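Local coordinates for DNA replication and repair protein RecF (PDB 5Z69) that binds ATP, probably binds single-stranded DNA, and acts as a recombination mediator in RecFOR-pathway DNA repair, its ABC-type ATPase changing conformation with ATP, at residues Asn33-Tyr36 against Gly42-Asn45; Arg139-Leu144 against Lys202-Tyr207; Arg82-Tyr87 against Thr313-Val318; Thr259-Leu262 against Ser266-Val269. All blocks are in the same frame, centred on the assembly; numbering follows the deposited sequence. Where two conformers were deposited one is given.

Contact 1: Asn33-Tyr36 against Gly42-Asn45. With AGS (phosphothiophosphoric acid-adenylate ester), chain C.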
loop_
_atom_site.group_PDB
_atom_site.type_symbol
_atom_site.label_atom_id
_atom_site.label_comp_id
_atom_site.label_asym_id
_atom_site.label_seq_id
_atom_site.Cartn_x
_atom_site.Cartn_y
_atom_site.Cartn_z
ATOM N N ASN A 33 -15.691 38.410 -2.623
ATOM C CA ASN A 33 -15.019 39.266 -3.592
ATOM C C ASN A 33 -15.022 38.528 -4.923
ATOM O O ASN A 33 -14.281 37.563 -5.096
ATOM C CB ASN A 33 -13.589 39.605 -3.140
ATOM C CG ASN A 33 -13.563 40.449 -1.858
ATOM O OD1 ASN A 33 -13.199 41.609 -1.889
ATOM N ND2 ASN A 33 -13.951 39.855 -0.735
ATOM N N LEU A 34 -15.886 38.958 -5.842
ATOM C CA LEU A 34 -16.024 38.314 -7.144
ATOM C C LEU A 34 -14.958 38.849 -8.095
ATOM O O LEU A 34 -14.879 40.043 -8.334
ATOM C CB LEU A 34 -17.429 38.553 -7.712
ATOM C CG LEU A 34 -17.975 37.695 -8.860
ATOM C CD1 LEU A 34 -17.657 38.317 -10.201
ATOM C CD2 LEU A 34 -17.462 36.264 -8.801
ATOM N N ILE A 35 -14.113 37.959 -8.604
ATOM C CA ILE A 35 -13.140 38.357 -9.608
ATOM C C ILE A 35 -13.475 37.667 -10.918
ATOM O O ILE A 35 -13.359 36.452 -11.023
ATOM C CB ILE A 35 -11.725 38.001 -9.174
ATOM C CG1 ILE A 35 -11.392 38.707 -7.859
ATOM C CG2 ILE A 35 -10.723 38.369 -10.273
ATOM C CD1 ILE A 35 -10.502 37.894 -6.960
ATOM N N TYR A 36 -13.920 38.431 -11.904
ATOM C CA TYR A 36 -14.370 37.821 -13.149
ATOM C C TYR A 36 -13.710 38.449 -14.376
ATOM O O TYR A 36 -13.239 39.583 -14.346
ATOM C CB TYR A 36 -15.893 37.914 -13.280
ATOM C CG TYR A 36 -16.386 39.257 -13.779
ATOM C CD1 TYR A 36 -16.492 40.352 -12.920
ATOM C CD2 TYR A 36 -16.751 39.427 -15.110
ATOM C CE1 TYR A 36 -16.937 41.581 -13.387
ATOM C CE2 TYR A 36 -17.196 40.639 -15.583
ATOM C CZ TYR A 36 -17.288 41.713 -14.721
ATOM O OH TYR A 36 -17.734 42.916 -15.210
ATOM N N GLY A 42 -5.827 37.084 -15.983
ATOM C CA GLY A 42 -5.164 37.324 -14.706
ATOM C C GLY A 42 -5.907 36.925 -13.429
ATOM O O GLY A 42 -5.428 37.190 -12.328
ATOM N N LYS A 43 -7.059 36.268 -13.570
ATOM C CA LYS A 43 -7.845 35.808 -12.427
ATOM C C LYS A 43 -7.054 34.870 -11.527
ATOM O O LYS A 43 -7.009 35.053 -10.315
ATOM C CB LYS A 43 -9.123 35.088 -12.886
ATOM C CG LYS A 43 -10.117 35.948 -13.626
ATOM C CD LYS A 43 -11.305 35.129 -14.122
ATOM C CE LYS A 43 -10.905 34.218 -15.276
ATOM N NZ LYS A 43 -12.104 33.716 -16.001
ATOM N N SER A 44 -6.451 33.839 -12.105
ATOM C CA SER A 44 -5.785 32.857 -11.263
ATOM C C SER A 44 -4.452 33.412 -10.764
ATOM O O SER A 44 -3.993 33.056 -9.677
ATOM C CB SER A 44 -5.573 31.531 -12.006
ATOM O OG SER A 44 -4.699 31.738 -13.104
ATOM N N ASN A 45 -3.827 34.270 -11.568
ATOM C CA ASN A 45 -2.622 34.945 -11.118
ATOM C C ASN A 45 -2.878 35.745 -9.814
ATOM O O ASN A 45 -2.051 35.764 -8.914
ATOM C CB ASN A 45 -2.084 35.878 -12.214
ATOM C CG ASN A 45 -1.632 35.121 -13.464
ATOM O OD1 ASN A 45 -1.446 33.917 -13.432
ATOM N ND2 ASN A 45 -1.464 35.842 -14.569
HETATM P PG AGS C . -8.098 30.988 -14.496
HETATM S S1G AGS C . -9.566 31.358 -13.261
HETATM O O2G AGS C . -8.687 30.559 -15.883
HETATM O O3G AGS C . -7.312 29.776 -13.905
HETATM P PB AGS C . -7.018 33.139 -15.980
HETATM O O1B AGS C . -7.493 34.541 -15.790
HETATM O O2B AGS C . -7.804 32.420 -17.090
HETATM O O3B AGS C . -7.157 32.255 -14.637
HETATM P PA AGS C . -4.258 33.504 -15.573
HETATM O O1A AGS C . -4.723 34.324 -14.362
HETATM O O2A AGS C . -3.559 32.203 -15.322
HETATM O O3A AGS C . -5.517 33.196 -16.506
HETATM O "O5'" AGS C . -3.381 34.387 -16.500
HETATM C "C5'" AGS C . -2.193 33.862 -17.024
HETATM C "C4'" AGS C . -1.860 34.770 -18.167
HETATM O "O4'" AGS C . -0.700 35.558 -17.819
HETATM C "C3'" AGS C . -1.509 34.033 -19.455
HETATM O "O3'" AGS C . -1.949 34.773 -20.589
HETATM C "C2'" AGS C . 0.011 33.884 -19.347
HETATM O "O2'" AGS C . 0.645 33.828 -20.622
HETATM C "C1'" AGS C . 0.405 35.170 -18.610
HETATM N N9 AGS C . 1.568 35.021 -17.750
HETATM C C8 AGS C . 1.910 33.935 -16.980
HETATM N N7 AGS C . 3.036 34.078 -16.329
HETATM C C5 AGS C . 3.470 35.343 -16.685
HETATM C C6 AGS C . 4.608 36.097 -16.339
HETATM N N6 AGS C . 5.550 35.662 -15.497
HETATM N N1 AGS C . 4.750 37.321 -16.894
HETATM C C2 AGS C . 3.805 37.760 -17.731
HETATM N N3 AGS C . 2.691 37.143 -18.135
HETATM C C4 AGS C . 2.583 35.935 -17.569
#
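Ile35 and Lys43 make a small, buried, mainly apolar contact between the C-terminal end of strand 32-36 and the first turn of helix 43-55, beside the triphosphate of the bound ATP analogue. Ile35 CG2 lies 4.2 Å from Lys43 CG, the two side chains lying alongside and running opposite ways. Further out, Lys43 CD passes over the backbone leaving the strand, 3.9 Å from Ile35 O and close to the carbonyl carbon of Tyr36. The lysine chain bends at chi3 (-72°), and its ammonium is held by the carbonyl oxygen of Gly37, with a weaker bond to that of His349. This is the strand-loop-helix of a P-loop (Walker A) motif, and the helix start meets the phosphates with backbone amides. AGS O1B accepts from Gly42 N at 3.0 Å and from Lys43 N at 2.8 Å. Ser44 N reaches the bridging AGS O3B at 3.1 Å. Asn45 N gives AGS O1A a straight bond of 2.9 Å (165°). The dipole of the helix probably adds to this pull on the anion. Gly42, at the N-cap, has a positive phi (127°), a conformation readily open to glycine. Asn45 ND2 bonds to Asn20 OD1 and contributes a weak, 3.4 Å bond to AGS O4', while Asn45 OD1 is held by Arg60.

Contact 2: Arg139-Leu144 against Lys202-Tyr207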
loop_
_atom_site.group_PDB
_atom_site.type_symbol
_atom_site.label_atom_id
_atom_site.label_comp_id
_atom_site.label_asym_id
_atom_site.label_seq_id
_atom_site.Cartn_x
_atom_site.Cartn_y
_atom_site.Cartn_z
ATOM N N ARG A 139 1.816 13.325 -4.924
ATOM C CA ARG A 139 0.791 14.358 -4.874
ATOM C C ARG A 139 0.116 14.384 -3.511
ATOM O O ARG A 139 -0.079 15.449 -2.909
ATOM C CB ARG A 139 -0.245 14.114 -5.973
ATOM C CG ARG A 139 -1.257 15.232 -6.170
ATOM C CD ARG A 139 -0.614 16.437 -6.830
ATOM N NE ARG A 139 -1.619 17.356 -7.357
ATOM C CZ ARG A 139 -2.226 18.300 -6.642
ATOM N NH1 ARG A 139 -1.931 18.454 -5.355
ATOM N NH2 ARG A 139 -3.128 19.088 -7.218
ATOM N N ARG A 140 -0.241 13.200 -3.032
ATOM C CA ARG A 140 -0.965 13.068 -1.776
ATOM C C ARG A 140 -0.042 13.440 -0.613
ATOM O O ARG A 140 -0.446 14.098 0.353
ATOM C CB ARG A 140 -1.508 11.641 -1.606
ATOM C CG ARG A 140 -2.929 11.421 -2.167
ATOM C CD ARG A 140 -3.290 9.897 -2.249
ATOM N NE ARG A 140 -3.637 9.527 -3.621
ATOM C CZ ARG A 140 -2.838 8.878 -4.461
ATOM N NH1 ARG A 140 -1.633 8.482 -4.082
ATOM N NH2 ARG A 140 -3.259 8.602 -5.685
ATOM N N ARG A 141 1.210 13.022 -0.733
ATOM C CA ARG A 141 2.207 13.318 0.274
ATOM C C ARG A 141 2.503 14.830 0.374
ATOM O O ARG A 141 2.570 15.378 1.462
ATOM C CB ARG A 141 3.472 12.541 -0.050
ATOM C CG ARG A 141 4.272 12.115 1.136
ATOM C CD ARG A 141 5.263 11.054 0.717
ATOM N NE ARG A 141 5.958 11.400 -0.523
ATOM C CZ ARG A 141 6.068 10.587 -1.568
ATOM N NH1 ARG A 141 5.523 9.361 -1.539
ATOM N NH2 ARG A 141 6.725 10.996 -2.649
ATOM N N LYS A 142 2.680 15.493 -0.762
ATOM C CA LYS A 142 2.950 16.925 -0.753
ATOM C C LYS A 142 1.769 17.665 -0.107
ATOM O O LYS A 142 1.971 18.606 0.656
ATOM C CB LYS A 142 3.215 17.444 -2.173
ATOM C CG LYS A 142 3.187 18.996 -2.288
ATOM C CD LYS A 142 3.565 19.537 -3.682
ATOM C CE LYS A 142 3.612 21.074 -3.677
ATOM N NZ LYS A 142 3.769 21.675 -5.037
ATOM N N TYR A 143 0.549 17.198 -0.393
ATOM C CA TYR A 143 -0.679 17.806 0.113
ATOM C C TYR A 143 -0.791 17.652 1.624
ATOM O O TYR A 143 -1.090 18.603 2.356
ATOM C CB TYR A 143 -1.908 17.189 -0.573
ATOM C CG TYR A 143 -3.205 17.641 0.046
ATOM C CD1 TYR A 143 -3.951 16.793 0.861
ATOM C CD2 TYR A 143 -3.658 18.945 -0.140
ATOM C CE1 TYR A 143 -5.148 17.237 1.455
ATOM C CE2 TYR A 143 -4.843 19.400 0.445
ATOM C CZ TYR A 143 -5.582 18.548 1.241
ATOM O OH TYR A 143 -6.748 19.027 1.822
ATOM N N LEU A 144 -0.562 16.435 2.086
ATOM C CA LEU A 144 -0.569 16.127 3.504
ATOM C C LEU A 144 0.482 16.919 4.302
ATOM O O LEU A 144 0.200 17.407 5.392
ATOM C CB LEU A 144 -0.346 14.626 3.696
ATOM C CG LEU A 144 -0.396 14.125 5.136
ATOM C CD1 LEU A 144 -1.730 14.419 5.759
ATOM C CD2 LEU A 144 -0.106 12.615 5.171
ATOM N N LYS A 202 3.851 9.535 13.271
ATOM C CA LYS A 202 2.891 9.715 14.356
ATOM C C LYS A 202 1.946 10.885 14.084
ATOM O O LYS A 202 0.727 10.766 14.244
ATOM C CB LYS A 202 3.612 9.931 15.690
ATOM C CG LYS A 202 2.646 10.018 16.864
ATOM C CD LYS A 202 3.059 11.048 17.899
ATOM C CE LYS A 202 2.791 12.470 17.402
ATOM N NZ LYS A 202 3.097 13.527 18.418
ATOM N N VAL A 203 2.499 12.014 13.658
ATOM C CA VAL A 203 1.660 13.171 13.409
ATOM C C VAL A 203 0.810 12.999 12.153
ATOM O O VAL A 203 -0.361 13.409 12.125
ATOM C CB VAL A 203 2.499 14.450 13.285
ATOM C CG1 VAL A 203 1.615 15.624 12.833
ATOM C CG2 VAL A 203 3.192 14.743 14.607
ATOM N N ARG A 204 1.385 12.400 11.116
ATOM C CA ARG A 204 0.611 12.132 9.907
ATOM C C ARG A 204 -0.599 11.265 10.229
ATOM O O ARG A 204 -1.690 11.491 9.691
ATOM C CB ARG A 204 1.458 11.451 8.837
ATOM C CG ARG A 204 2.389 12.389 8.084
ATOM C CD ARG A 204 3.138 11.634 6.992
ATOM N NE ARG A 204 3.991 12.543 6.247
ATOM C CZ ARG A 204 4.791 12.184 5.256
ATOM N NH1 ARG A 204 4.864 10.909 4.877
ATOM N NH2 ARG A 204 5.527 13.105 4.647
ATOM N N ASN A 205 -0.402 10.283 11.110
ATOM C CA ASN A 205 -1.502 9.415 11.541
ATOM C C ASN A 205 -2.575 10.199 12.277
ATOM O O ASN A 205 -3.771 10.034 12.015
ATOM C CB ASN A 205 -1.001 8.291 12.442
ATOM C CG ASN A 205 -2.066 7.218 12.679
ATOM O OD1 ASN A 205 -2.437 6.485 11.767
ATOM N ND2 ASN A 205 -2.564 7.144 13.900
ATOM N N ASN A 206 -2.152 11.045 13.212
ATOM C CA ASN A 206 -3.095 11.906 13.925
ATOM C C ASN A 206 -3.961 12.714 12.957
ATOM O O ASN A 206 -5.168 12.842 13.150
ATOM C CB ASN A 206 -2.368 12.867 14.873
ATOM C CG ASN A 206 -1.544 12.151 15.936
ATOM O OD1 ASN A 206 -0.528 12.676 16.398
ATOM N ND2 ASN A 206 -1.971 10.954 16.326
ATOM N N TYR A 207 -3.335 13.255 11.912
ATOM C CA TYR A 207 -4.062 14.104 10.972
ATOM C C TYR A 207 -4.995 13.247 10.099
ATOM O O TYR A 207 -6.136 13.630 9.831
ATOM C CB TYR A 207 -3.098 14.921 10.071
ATOM C CG TYR A 207 -3.833 15.877 9.164
ATOM C CD1 TYR A 207 -4.041 17.210 9.543
ATOM C CD2 TYR A 207 -4.332 15.463 7.933
ATOM C CE1 TYR A 207 -4.728 18.087 8.718
ATOM C CE2 TYR A 207 -5.019 16.329 7.108
ATOM C CZ TYR A 207 -5.206 17.654 7.507
ATOM O OH TYR A 207 -5.910 18.531 6.704
HETATM O O HOH W 1 -7.025 17.742 4.265
#
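With CG anti to the backbone N (chi1 -177°), Leu144 places its two methyls against Arg204 and Tyr207, which lie one turn apart on helix 186-222. Arg204 runs straight from CG to NE; its stem passes Leu144 and its guanidinium end lies at Arg141. The branches of Leu144 divide the work: CD1 meets Tyr207 CD2 at 3.5 Å, and CD2 rests on the aliphatic stem of Arg204, 3.8 Å from its CG. Beyond the leucine, Arg141 CG lies 3.9 Å from Arg204 NH2, and the two guanidinium planes are only 21° from parallel. The axes of the two short helical segments, 12.4 Å apart, cross almost at right angles (89°), and no direct hydrogen bond joins them. Elsewhere in the contact, one water links the hydroxyls: it donates to Tyr143 OH, also bonded to Glu305, at 2.8 Å and lies in the plane of the Tyr207 ring, 2.8 Å from Tyr207 OH. Helix 291-313 packs against both tyrosines. The two arginines converge on Glu274, Arg204 NH1 through its carboxylate and Arg141 NH1 through its backbone carbonyl; Arg204 also pairs with Asp145, and Arg141 reaches Tyr288 of the second subunit. Acidic and carbonyl oxygens probably offset the two positive charges, leaving the Arg204 stem to pack on Leu144 and the Arg141 stem on the Arg204 guanidinium.

Contact 3: Arg82-Tyr87 against Thr313-Val318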
loop_
_atom_site.group_PDB
_atom_site.type_symbol
_atom_site.label_atom_id
_atom_site.label_comp_id
_atom_site.label_asym_id
_atom_site.label_seq_id
_atom_site.Cartn_x
_atom_site.Cartn_y
_atom_site.Cartn_z
ATOM N N ARG A 82 -5.953 41.262 8.531
ATOM C CA ARG A 82 -6.452 41.304 9.897
ATOM C C ARG A 82 -6.619 39.854 10.347
ATOM O O ARG A 82 -6.966 38.995 9.542
ATOM C CB ARG A 82 -7.770 42.086 9.975
ATOM C CG ARG A 82 -8.384 42.163 11.366
ATOM C CD ARG A 82 -9.456 43.243 11.457
ATOM N NE ARG A 82 -9.826 43.478 12.853
ATOM C CZ ARG A 82 -10.678 44.412 13.266
ATOM N NH1 ARG A 82 -11.274 45.207 12.401
ATOM N NH2 ARG A 82 -10.948 44.535 14.551
ATOM N N SER A 83 -6.341 39.561 11.615
ATOM C CA SER A 83 -6.580 38.205 12.092
ATOM C C SER A 83 -6.999 38.302 13.555
ATOM O O SER A 83 -7.122 39.403 14.077
ATOM C CB SER A 83 -5.338 37.316 11.906
ATOM O OG SER A 83 -4.316 37.641 12.830
ATOM N N ALA A 84 -7.220 37.180 14.222
ATOM C CA ALA A 84 -7.791 37.233 15.585
ATOM C C ALA A 84 -6.981 38.085 16.573
ATOM O O ALA A 84 -7.552 38.688 17.485
ATOM C CB ALA A 84 -7.950 35.826 16.145
ATOM N N ASP A 85 -5.659 38.138 16.398
ATOM C CA ASP A 85 -4.804 38.868 17.336
ATOM C C ASP A 85 -4.207 40.118 16.728
ATOM O O ASP A 85 -3.454 40.804 17.390
ATOM C CB ASP A 85 -3.645 37.994 17.848
ATOM C CG ASP A 85 -4.113 36.856 18.742
ATOM O OD1 ASP A 85 -5.118 37.043 19.465
ATOM O OD2 ASP A 85 -3.473 35.780 18.709
ATOM N N PHE A 86 -4.504 40.399 15.464
ATOM C CA PHE A 86 -3.886 41.553 14.810
ATOM C C PHE A 86 -4.911 42.398 14.119
ATOM O O PHE A 86 -5.538 41.916 13.184
ATOM C CB PHE A 86 -2.820 41.095 13.790
ATOM C CG PHE A 86 -1.597 40.520 14.430
ATOM C CD1 PHE A 86 -1.570 39.194 14.816
ATOM C CD2 PHE A 86 -0.486 41.314 14.676
ATOM C CE1 PHE A 86 -0.462 38.652 15.437
ATOM C CE2 PHE A 86 0.633 40.783 15.303
ATOM C CZ PHE A 86 0.640 39.425 15.671
ATOM N N TYR A 87 -5.104 43.646 14.583
ATOM C CA TYR A 87 -5.876 44.614 13.802
ATOM C C TYR A 87 -5.233 44.770 12.420
ATOM O O TYR A 87 -5.923 44.912 11.405
ATOM C CB TYR A 87 -5.964 45.974 14.514
ATOM C CG TYR A 87 -6.519 47.123 13.682
ATOM C CD1 TYR A 87 -7.889 47.239 13.412
ATOM C CD2 TYR A 87 -5.673 48.100 13.177
ATOM C CE1 TYR A 87 -8.374 48.305 12.647
ATOM C CE2 TYR A 87 -6.151 49.158 12.423
ATOM C CZ TYR A 87 -7.502 49.258 12.166
ATOM O OH TYR A 87 -7.960 50.325 11.408
ATOM N N THR A 313 -6.446 25.759 14.684
ATOM C CA THR A 313 -5.826 27.079 14.906
ATOM C C THR A 313 -6.682 28.051 15.706
ATOM O O THR A 313 -6.175 29.067 16.203
ATOM C CB THR A 313 -5.482 27.774 13.586
ATOM O OG1 THR A 313 -6.687 28.010 12.842
ATOM C CG2 THR A 313 -4.520 26.912 12.764
ATOM N N GLY A 314 -7.985 27.777 15.794
ATOM C CA GLY A 314 -8.914 28.741 16.372
ATOM C C GLY A 314 -9.082 30.013 15.546
ATOM O O GLY A 314 -9.661 30.993 16.009
ATOM N N GLU A 315 -8.567 30.002 14.316
ATOM C CA GLU A 315 -8.763 31.103 13.389
ATOM C C GLU A 315 -9.740 30.730 12.282
ATOM O O GLU A 315 -9.861 29.561 11.903
ATOM C CB GLU A 315 -7.417 31.524 12.761
ATOM C CG GLU A 315 -6.327 31.905 13.756
ATOM C CD GLU A 315 -6.114 33.420 13.874
ATOM O OE1 GLU A 315 -5.161 33.818 14.583
ATOM O OE2 GLU A 315 -6.890 34.222 13.281
ATOM N N LYS A 316 -10.427 31.722 11.739
ATOM C CA LYS A 316 -11.221 31.488 10.535
ATOM C C LYS A 316 -10.483 32.029 9.306
ATOM O O LYS A 316 -10.199 33.244 9.218
ATOM C CB LYS A 316 -12.602 32.136 10.654
ATOM C CG LYS A 316 -13.499 31.922 9.440
ATOM C CD LYS A 316 -14.901 32.529 9.634
ATOM C CE LYS A 316 -15.721 31.779 10.654
ATOM N NZ LYS A 316 -16.075 30.415 10.146
ATOM N N PRO A 317 -10.170 31.137 8.359
ATOM C CA PRO A 317 -9.335 31.497 7.205
ATOM C C PRO A 317 -10.086 32.222 6.119
ATOM O O PRO A 317 -11.321 32.261 6.122
ATOM C CB PRO A 317 -8.867 30.143 6.679
ATOM C CG PRO A 317 -9.981 29.224 7.035
ATOM C CD PRO A 317 -10.451 29.685 8.389
ATOM N N VAL A 318 -9.328 32.795 5.192
ATOM C CA VAL A 318 -9.886 33.359 3.984
ATOM C C VAL A 318 -10.064 32.234 2.967
ATOM O O VAL A 318 -9.229 31.346 2.881
ATOM C CB VAL A 318 -8.979 34.477 3.417
ATOM C CG1 VAL A 318 -9.439 34.842 2.027
ATOM C CG2 VAL A 318 -8.991 35.716 4.379
HETATM O O HOH W 2 -4.158 36.152 14.827
#
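A single water is held jointly by Glu315 and the turn Ser83-Phe86. It donates to Glu315 OE1 at 2.6 Å, accepts from Asp85 N at 2.9 Å and stands 2.5 Å from Ser83 OG. The other carboxylate oxygen makes the direct link: Ala84 N donates to Glu315 OE2 over 3.1 Å in a nearly straight bond (165°), meeting it on the syn side and 18° out of the carboxylate plane. With both oxygens engaged, one directly and one through the water, the carboxylate is probably restrained in its rotation. Ala84 CB, which points toward the partner segment, comes within 3.4 Å of Glu315 OE2, and Ser83 CB touches the same oxygen less closely. The glutamate gets there by bending at chi2 (-103°), which swings its head over to the turn. Its own backbone is anchored in an ST turn, Glu315 N donating to Thr313 OG1 at 3.1 Å, where the chain leaves helix 291-313 through Gly314 with positive phi. Met8 packs against both Ser83 and Glu315. Ser83 and Phe86 exchange two backbone bonds, Ser83 N to Phe86 O at 2.9 Å and Phe86 N to Ser83 O at 3.1 Å. These close the type I turn of a tight, two-residue beta hairpin joining strands 74-83 and 86-96 of the antiparallel sheet, here tied to the loop that leads into strand 318-321.

Contact 4: Thr259-Leu262 against Ser266-Val269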
loop_
_atom_site.group_PDB
_atom_site.type_symbol
_atom_site.label_atom_id
_atom_site.label_comp_id
_atom_site.label_asym_id
_atom_site.label_seq_id
_atom_site.Cartn_x
_atom_site.Cartn_y
_atom_site.Cartn_z
ATOM N N THR A 259 22.122 -2.320 0.473
ATOM C CA THR A 259 22.551 -2.723 -0.862
ATOM C C THR A 259 21.681 -2.093 -1.920
ATOM O O THR A 259 22.174 -1.544 -2.899
ATOM C CB THR A 259 22.508 -4.250 -1.031
ATOM O OG1 THR A 259 23.409 -4.847 -0.094
ATOM C CG2 THR A 259 22.899 -4.650 -2.461
ATOM N N LEU A 260 20.375 -2.165 -1.714
ATOM C CA LEU A 260 19.438 -1.541 -2.637
ATOM C C LEU A 260 19.701 -0.041 -2.780
ATOM O O LEU A 260 19.684 0.499 -3.895
ATOM C CB LEU A 260 17.999 -1.762 -2.176
ATOM C CG LEU A 260 16.986 -1.057 -3.076
ATOM C CD1 LEU A 260 16.562 -1.969 -4.218
ATOM C CD2 LEU A 260 15.783 -0.575 -2.281
ATOM N N ASP A 261 19.952 0.625 -1.653
ATOM C CA ASP A 261 20.151 2.080 -1.669
ATOM C C ASP A 261 21.437 2.460 -2.402
ATOM O O ASP A 261 21.501 3.480 -3.101
ATOM C CB ASP A 261 20.160 2.625 -0.237
ATOM C CG ASP A 261 18.772 2.597 0.407
ATOM O OD1 ASP A 261 17.770 2.365 -0.313
ATOM O OD2 ASP A 261 18.679 2.815 1.631
ATOM N N LEU A 262 22.462 1.628 -2.254
ATOM C CA LEU A 262 23.717 1.849 -2.962
ATOM C C LEU A 262 23.527 1.694 -4.463
ATOM O O LEU A 262 24.195 2.352 -5.251
ATOM C CB LEU A 262 24.784 0.881 -2.462
ATOM C CG LEU A 262 25.342 1.314 -1.110
ATOM C CD1 LEU A 262 26.235 0.246 -0.566
ATOM C CD2 LEU A 262 26.099 2.636 -1.244
ATOM N N SER A 266 19.649 6.204 -3.628
ATOM C CA SER A 266 18.517 6.859 -2.961
ATOM C C SER A 266 18.126 6.070 -1.716
ATOM O O SER A 266 18.706 5.028 -1.423
ATOM C CB SER A 266 17.321 6.973 -3.899
ATOM O OG SER A 266 16.754 5.685 -4.116
ATOM N N THR A 267 17.136 6.563 -0.984
ATOM C CA THR A 267 16.714 5.925 0.257
ATOM C C THR A 267 15.285 5.457 0.097
ATOM O O THR A 267 14.391 6.297 0.020
ATOM C CB THR A 267 16.807 6.908 1.464
ATOM O OG1 THR A 267 18.149 7.372 1.602
ATOM C CG2 THR A 267 16.383 6.226 2.765
ATOM N N GLN A 268 15.040 4.142 0.027
ATOM C CA GLN A 268 13.656 3.697 -0.196
ATOM C C GLN A 268 12.832 3.672 1.099
ATOM O O GLN A 268 11.600 3.575 1.053
ATOM C CB GLN A 268 13.616 2.314 -0.902
ATOM C CG GLN A 268 13.421 1.140 -0.008
ATOM C CD GLN A 268 11.973 0.812 0.363
ATOM O OE1 GLN A 268 11.753 0.190 1.384
ATOM N NE2 GLN A 268 11.004 1.223 -0.443
ATOM N N VAL A 269 13.490 3.779 2.253
ATOM C CA VAL A 269 12.776 3.712 3.522
ATOM C C VAL A 269 12.489 5.092 4.140
ATOM O O VAL A 269 13.403 5.847 4.429
ATOM C CB VAL A 269 13.551 2.898 4.565
ATOM C CG1 VAL A 269 12.885 3.017 5.917
ATOM C CG2 VAL A 269 13.641 1.403 4.154
HETATM O O HOH W 3 16.406 2.920 2.566
HETATM O O HOH W 4 16.762 2.808 -2.663
#
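The end of helix 258-264 and the loop that follows it fold back on each other around Asp261, at the edge of the subunit that meets its dimer partner. The backbone opens the return: Ser266 N reaches Asp261 O, five residues earlier, in a weak bond of 3.3 Å. Two residues later Gln268 N donates to Asp261 OD1, also at 3.3 Å, approaching from above the carboxylate and 36° out of its plane. With CG anti to the carbonyl carbon (chi1 -71°), the Asp261 carboxylate is turned to the loop. Two waters also bind it. One donates to Asp261 OD1 at 2.6 Å and spans the contact to Ser266 OG (3.2 Å); the other donates to Asp261 OD2 at 2.5 Å and accepts from Val269 N at 3.1 Å. Ser257 OG adds a weak bond to Asp261 OD1. Next to this polar knot, Leu260 lies aslant Gln268, its CD2 3.7 Å from Gln268 CG. Gln268 then bends at chi2, and its amide oxygen accepts from Lys277 of the second subunit. Helix 153-177 covers another side and supplies Arg169, which forms a salt bridge with Asp261 OD2 and also bonds to Thr267 OG1. Asp261 OD1 sits 3.0 Å from Ser266 O, a pair of acceptors that cannot bond; the arginine, the waters and the Gln268 amide probably outweigh that cost and keep the aspartate charged.

All four contacts are largely buried, but they sit in different parts of the fold. Contact 2 lies deepest, its centre about 11 Å from the chain's centre, and the centre of contact 4 farthest, about 28 Å from it; contacts 1 and 4 are on opposite sides. Strands 32-36 (contact 1) and 318-321, which the loop of contact 3 enters, belong to one mixed sheet. Contacts 2 and 3 both adjoin helix 291-313. Across contacts 1 and 2 no direct hydrogen bond joins the segments, which meet mainly through side-chain carbon, with a water between two tyrosines in contact 2; contacts 3 and 4 rely on carboxylates that take backbone amides and waters. Contacts 2 and 4 also reach the second subunit.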